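Local coordinates for laccase (Botrytis aclada, PDB 3SQR), which is a multicopper oxidase that oxidises phenolic substrates and passes the electrons through its copper centres to reduce dioxygen to water, at residues D192-V197 and G260-L265. Sequence-based numbering, arbitrary orientation.
Sequences DYDEDV and GTKYRL. With NAG (2-acetamido-2-deoxy-beta-D-glucopyranose), chain C.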
ATOM      1  N   ASP A 192      11.508 -21.269   6.383  1.00 29.06           N
ATOM      2  CA  ASP A 192      11.338 -21.459   7.793  1.00 29.38           C
ATOM      3  C   ASP A 192      11.902 -20.306   8.591  1.00 28.09           C
ATOM      4  O   ASP A 192      12.832 -19.591   8.143  1.00 28.65           O
ATOM      5  CB  ASP A 192      12.025 -22.771   8.218  1.00 29.80           C
ATOM      6  CG  ASP A 192      11.302 -24.009   7.696  1.00 34.81           C
ATOM      7  OD1 ASP A 192      10.105 -23.954   7.333  1.00 30.66           O
ATOM      8  OD2 ASP A 192      11.955 -25.062   7.658  1.00 34.48           O
ATOM      9  N   TYR A 193      11.271 -20.069   9.733  1.00 29.15           N
ATOM     10  CA  TYR A 193      11.668 -19.065  10.646  1.00 28.71           C
ATOM     11  C   TYR A 193      11.101 -19.379  11.987  1.00 28.94           C
ATOM     12  O   TYR A 193      10.122 -20.139  12.143  1.00 29.45           O
ATOM     13  CB  TYR A 193      11.236 -17.641  10.195  1.00 28.31           C
ATOM     14  CG  TYR A 193       9.734 -17.536  10.064  1.00 27.58           C
ATOM     15  CD1 TYR A 193       9.111 -17.894   8.886  1.00 28.82           C
ATOM     16  CD2 TYR A 193       8.975 -17.132  11.123  1.00 26.34           C
ATOM     17  CE1 TYR A 193       7.737 -17.815   8.779  1.00 29.01           C
ATOM     18  CE2 TYR A 193       7.588 -17.019  11.043  1.00 27.40           C
ATOM     19  CZ  TYR A 193       6.987 -17.373   9.856  1.00 26.61           C
ATOM     20  OH  TYR A 193       5.608 -17.322   9.764  1.00 30.40           O
ATOM     21  N   ASP A 194      11.740 -18.814  13.016  1.00 29.70           N
ATOM     22  CA  ASP A 194      11.359 -19.091  14.355  1.00 29.80           C
ATOM     23  C   ASP A 194      10.373 -18.159  14.931  1.00 29.67           C
ATOM     24  O   ASP A 194       9.474 -18.586  15.663  1.00 30.73           O
ATOM     25  CB  ASP A 194      12.608 -19.039  15.269  1.00 30.73           C
ATOM     26  CG  ASP A 194      13.634 -20.044  14.848  1.00 30.96           C
ATOM     27  OD1 ASP A 194      13.202 -21.185  14.624  1.00 33.05           O
ATOM     28  OD2 ASP A 194      14.790 -19.662  14.612  1.00 32.48           O
ATOM     29  N   GLU A 195      10.591 -16.862  14.701  1.00 28.89           N
ATOM     30  CA  GLU A 195       9.728 -15.829  15.306  1.00 29.32           C
ATOM     31  C   GLU A 195       9.273 -14.781  14.285  1.00 27.63           C
ATOM     32  O   GLU A 195      10.056 -14.312  13.485  1.00 27.75           O
ATOM     33  CB  GLU A 195      10.447 -15.109  16.448  1.00 28.97           C
ATOM     34  CG  GLU A 195      10.861 -16.078  17.549  1.00 37.54           C
ATOM     35  CD  GLU A 195      11.325 -15.393  18.795  1.00 45.84           C
ATOM     36  OE1 GLU A 195      11.107 -14.159  18.928  1.00 48.06           O
ATOM     37  OE2 GLU A 195      11.922 -16.106  19.647  1.00 51.67           O
ATOM     38  N   ASP A 196       8.008 -14.402  14.369  1.00 27.81           N
ATOM     39  CA  ASP A 196       7.473 -13.306  13.551  1.00 27.29           C
ATOM     40  C   ASP A 196       7.485 -12.059  14.399  1.00 25.90           C
ATOM     41  O   ASP A 196       6.729 -11.971  15.347  1.00 28.72           O
ATOM     42  CB  ASP A 196       6.058 -13.706  13.153  1.00 27.95           C
ATOM     43  CG  ASP A 196       5.364 -12.686  12.279  1.00 28.10           C
ATOM     44  OD1 ASP A 196       6.011 -11.707  11.822  1.00 27.73           O
ATOM     45  OD2 ASP A 196       4.166 -12.975  12.035  1.00 28.84           O
ATOM     46  N   VAL A 197       8.333 -11.093  14.045  1.00 26.08           N
ATOM     47  CA  VAL A 197       8.457  -9.845  14.759  1.00 25.83           C
ATOM     48  C   VAL A 197       7.362  -8.854  14.351  1.00 25.90           C
ATOM     49  O   VAL A 197       7.178  -7.808  14.968  1.00 25.09           O
ATOM     50  CB  VAL A 197       9.879  -9.246  14.663  1.00 26.59           C
ATOM     51  CG1 VAL A 197      10.910 -10.301  15.232  1.00 31.02           C
ATOM     52  CG2 VAL A 197      10.312  -8.739  13.282  1.00 26.68           C
ATOM     53  N   GLY A 260      21.269 -16.746  16.804  1.00 34.94           N
ATOM     54  CA  GLY A 260      20.866 -18.028  16.202  1.00 36.47           C
ATOM     55  C   GLY A 260      19.380 -18.142  15.848  1.00 36.25           C
ATOM     56  O   GLY A 260      18.980 -19.117  15.244  1.00 37.14           O
ATOM     57  N   THR A 261      18.585 -17.127  16.175  1.00 35.27           N
ATOM     58  CA  THR A 261      17.135 -17.180  15.920  1.00 33.23           C
ATOM     59  C   THR A 261      16.871 -16.650  14.492  1.00 32.60           C
ATOM     60  O   THR A 261      17.527 -15.693  14.042  1.00 31.82           O
ATOM     61  CB  THR A 261      16.375 -16.343  16.936  1.00 33.76           C
ATOM     62  OG1 THR A 261      16.645 -16.783  18.274  1.00 32.64           O
ATOM     63  CG2 THR A 261      14.823 -16.441  16.748  1.00 30.63           C
ATOM     64  N   LYS A 262      15.923 -17.271  13.779  1.00 30.23           N
ATOM     65  CA  LYS A 262      15.485 -16.730  12.480  1.00 30.04           C
ATOM     66  C   LYS A 262      14.190 -15.932  12.696  1.00 28.34           C
ATOM     67  O   LYS A 262      13.235 -16.426  13.306  1.00 27.04           O
ATOM     68  CB  LYS A 262      15.280 -17.821  11.466  1.00 30.33           C
ATOM     69  CG  LYS A 262      16.555 -18.542  11.033  1.00 34.06           C
ATOM     70  CD  LYS A 262      16.102 -19.662  10.114  1.00 34.95           C
ATOM     71  CE  LYS A 262      17.254 -20.449   9.518  1.00 40.28           C
ATOM     72  NZ  LYS A 262      16.688 -21.660   8.827  1.00 40.58           N
ATOM     73  N   TYR A 263      14.191 -14.704  12.202  1.00 26.88           N
ATOM     74  CA  TYR A 263      13.107 -13.742  12.405  1.00 27.17           C
ATOM     75  C   TYR A 263      12.473 -13.407  11.067  1.00 26.18           C
ATOM     76  O   TYR A 263      13.134 -13.144  10.105  1.00 25.73           O
ATOM     77  CB  TYR A 263      13.602 -12.456  12.991  1.00 28.58           C
ATOM     78  CG  TYR A 263      14.140 -12.655  14.364  1.00 28.88           C
ATOM     79  CD1 TYR A 263      13.308 -12.621  15.443  1.00 27.82           C
ATOM     80  CD2 TYR A 263      15.508 -12.859  14.579  1.00 30.73           C
ATOM     81  CE1 TYR A 263      13.740 -12.842  16.712  1.00 29.38           C
ATOM     82  CE2 TYR A 263      15.966 -13.044  15.873  1.00 31.63           C
ATOM     83  CZ  TYR A 263      15.100 -13.033  16.926  1.00 32.03           C
ATOM     84  OH  TYR A 263      15.524 -13.205  18.251  1.00 32.07           O
ATOM     85  N   ARG A 264      11.150 -13.422  11.057  1.00 25.44           N
ATOM     86  CA  ARG A 264      10.371 -12.866   9.953  1.00 23.75           C
ATOM     87  C   ARG A 264      10.036 -11.398  10.272  1.00 23.23           C
ATOM     88  O   ARG A 264       9.528 -11.048  11.337  1.00 24.22           O
ATOM     89  CB  ARG A 264       9.090 -13.675   9.792  1.00 24.83           C
ATOM     90  CG  ARG A 264       8.187 -13.106   8.724  1.00 24.12           C
ATOM     91  CD  ARG A 264       6.996 -13.983   8.594  1.00 23.46           C
ATOM     92  NE  ARG A 264       6.263 -13.676   7.379  1.00 23.83           N
ATOM     93  CZ  ARG A 264       5.370 -14.513   6.863  1.00 24.96           C
ATOM     94  NH1 ARG A 264       5.128 -15.711   7.409  1.00 26.09           N
ATOM     95  NH2 ARG A 264       4.721 -14.154   5.775  1.00 24.86           N
ATOM     96  N   LEU A 265      10.464 -10.539   9.384  1.00 23.51           N
ATOM     97  CA  LEU A 265      10.176  -9.075   9.440  1.00 23.08           C
ATOM     98  C   LEU A 265       9.280  -8.769   8.263  1.00 22.15           C
ATOM     99  O   LEU A 265       9.528  -9.186   7.158  1.00 22.20           O
ATOM    100  CB  LEU A 265      11.438  -8.261   9.255  1.00 23.53           C
ATOM    101  CG  LEU A 265      12.456  -8.227  10.407  1.00 27.05           C
ATOM    102  CD1 LEU A 265      12.831  -9.595  10.972  1.00 28.16           C
ATOM    103  CD2 LEU A 265      13.668  -7.355   9.964  1.00 25.76           C
TER
HETATM  104  C1  NAG C   1       5.915  -2.231  14.986  1.00 31.04           C
HETATM  105  C2  NAG C   1       6.424  -3.457  15.738  1.00 29.14           C
HETATM  106  C3  NAG C   1       5.272  -4.438  15.840  1.00 36.68           C
HETATM  107  C4  NAG C   1       4.064  -3.825  16.533  1.00 37.69           C
HETATM  108  C5  NAG C   1       3.754  -2.406  15.956  1.00 38.99           C
HETATM  109  C6  NAG C   1       3.086  -1.538  16.993  1.00 41.32           C
HETATM  110  C7  NAG C   1       8.532  -4.622  15.492  1.00 32.46           C
HETATM  111  C8  NAG C   1       9.473  -5.427  14.612  1.00 30.94           C
HETATM  112  N2  NAG C   1       7.399  -4.172  14.972  1.00 27.78           N
HETATM  113  O3  NAG C   1       5.653  -5.631  16.483  1.00 37.44           O
HETATM  114  O4  NAG C   1       2.916  -4.674  16.348  1.00 40.51           O
HETATM  115  O5  NAG C   1       4.907  -1.634  15.731  1.00 32.08           O
HETATM  116  O6  NAG C   1       2.473  -0.416  16.354  1.00 47.28           O
HETATM  117  O7  NAG C   1       8.778  -4.367  16.675  1.00 30.21           O
HETATM  118  O   HOH W   1      15.190 -19.901   6.745  1.00 43.92           O
HETATM  119  O   HOH W   2      17.162 -20.809  14.111  1.00 39.30           O
HETATM  120  O   HOH W   3      14.700 -16.784  20.136  1.00 36.68           O
HETATM  121  O   HOH W   4      13.837 -13.773  20.016  1.00 43.23           O
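Over one face of the Tyr193 ring runs the extended side chain of Arg264, its CB 3.9 Å from the ring centroid in a CH-pi contact. With CG anti to the backbone N (chi1 176°), the chain passes across the ring. NH1 then donates a bent hydrogen bond to Tyr193 OH at 2.9 Å, with OH lying in the guanidinium plane. The two flat groups are turned 82° apart. Arg264 NE forms a salt bridge with Asp312 in strand 310-316. The Tyr263 ring has Thr261 CG2 over one face, offset toward the rim, water 4 in plane at its edge, and Val197 CG1 approaching CD1 obliquely at 3.3 Å. The contact lies where two neighbouring parallel strands, 195-205 and 262-269, begin in the mixed sheet of the second cupredoxin-like domain, Tyr193 and Thr261 just ahead of them. Parallel pairing runs from Glu195 N to Lys262 O, then Arg264 N to Glu195 O (2.8 Å), then Val197 N to Arg264 O. At the strand entrance, the carboxylate of Asp194 takes the place of a backbone acceptor: Lys262 N reaches OD2 at 2.8 Å, nearly straight (175°), on its anti side and tilted somewhat out of the carboxylate plane. Lys262 O in turn accepts from both Asp194 N and Glu195 N. Water 3 bridges Glu195 OE2 and Thr261 OG1, which is also hydrogen-bonded to Val258 O.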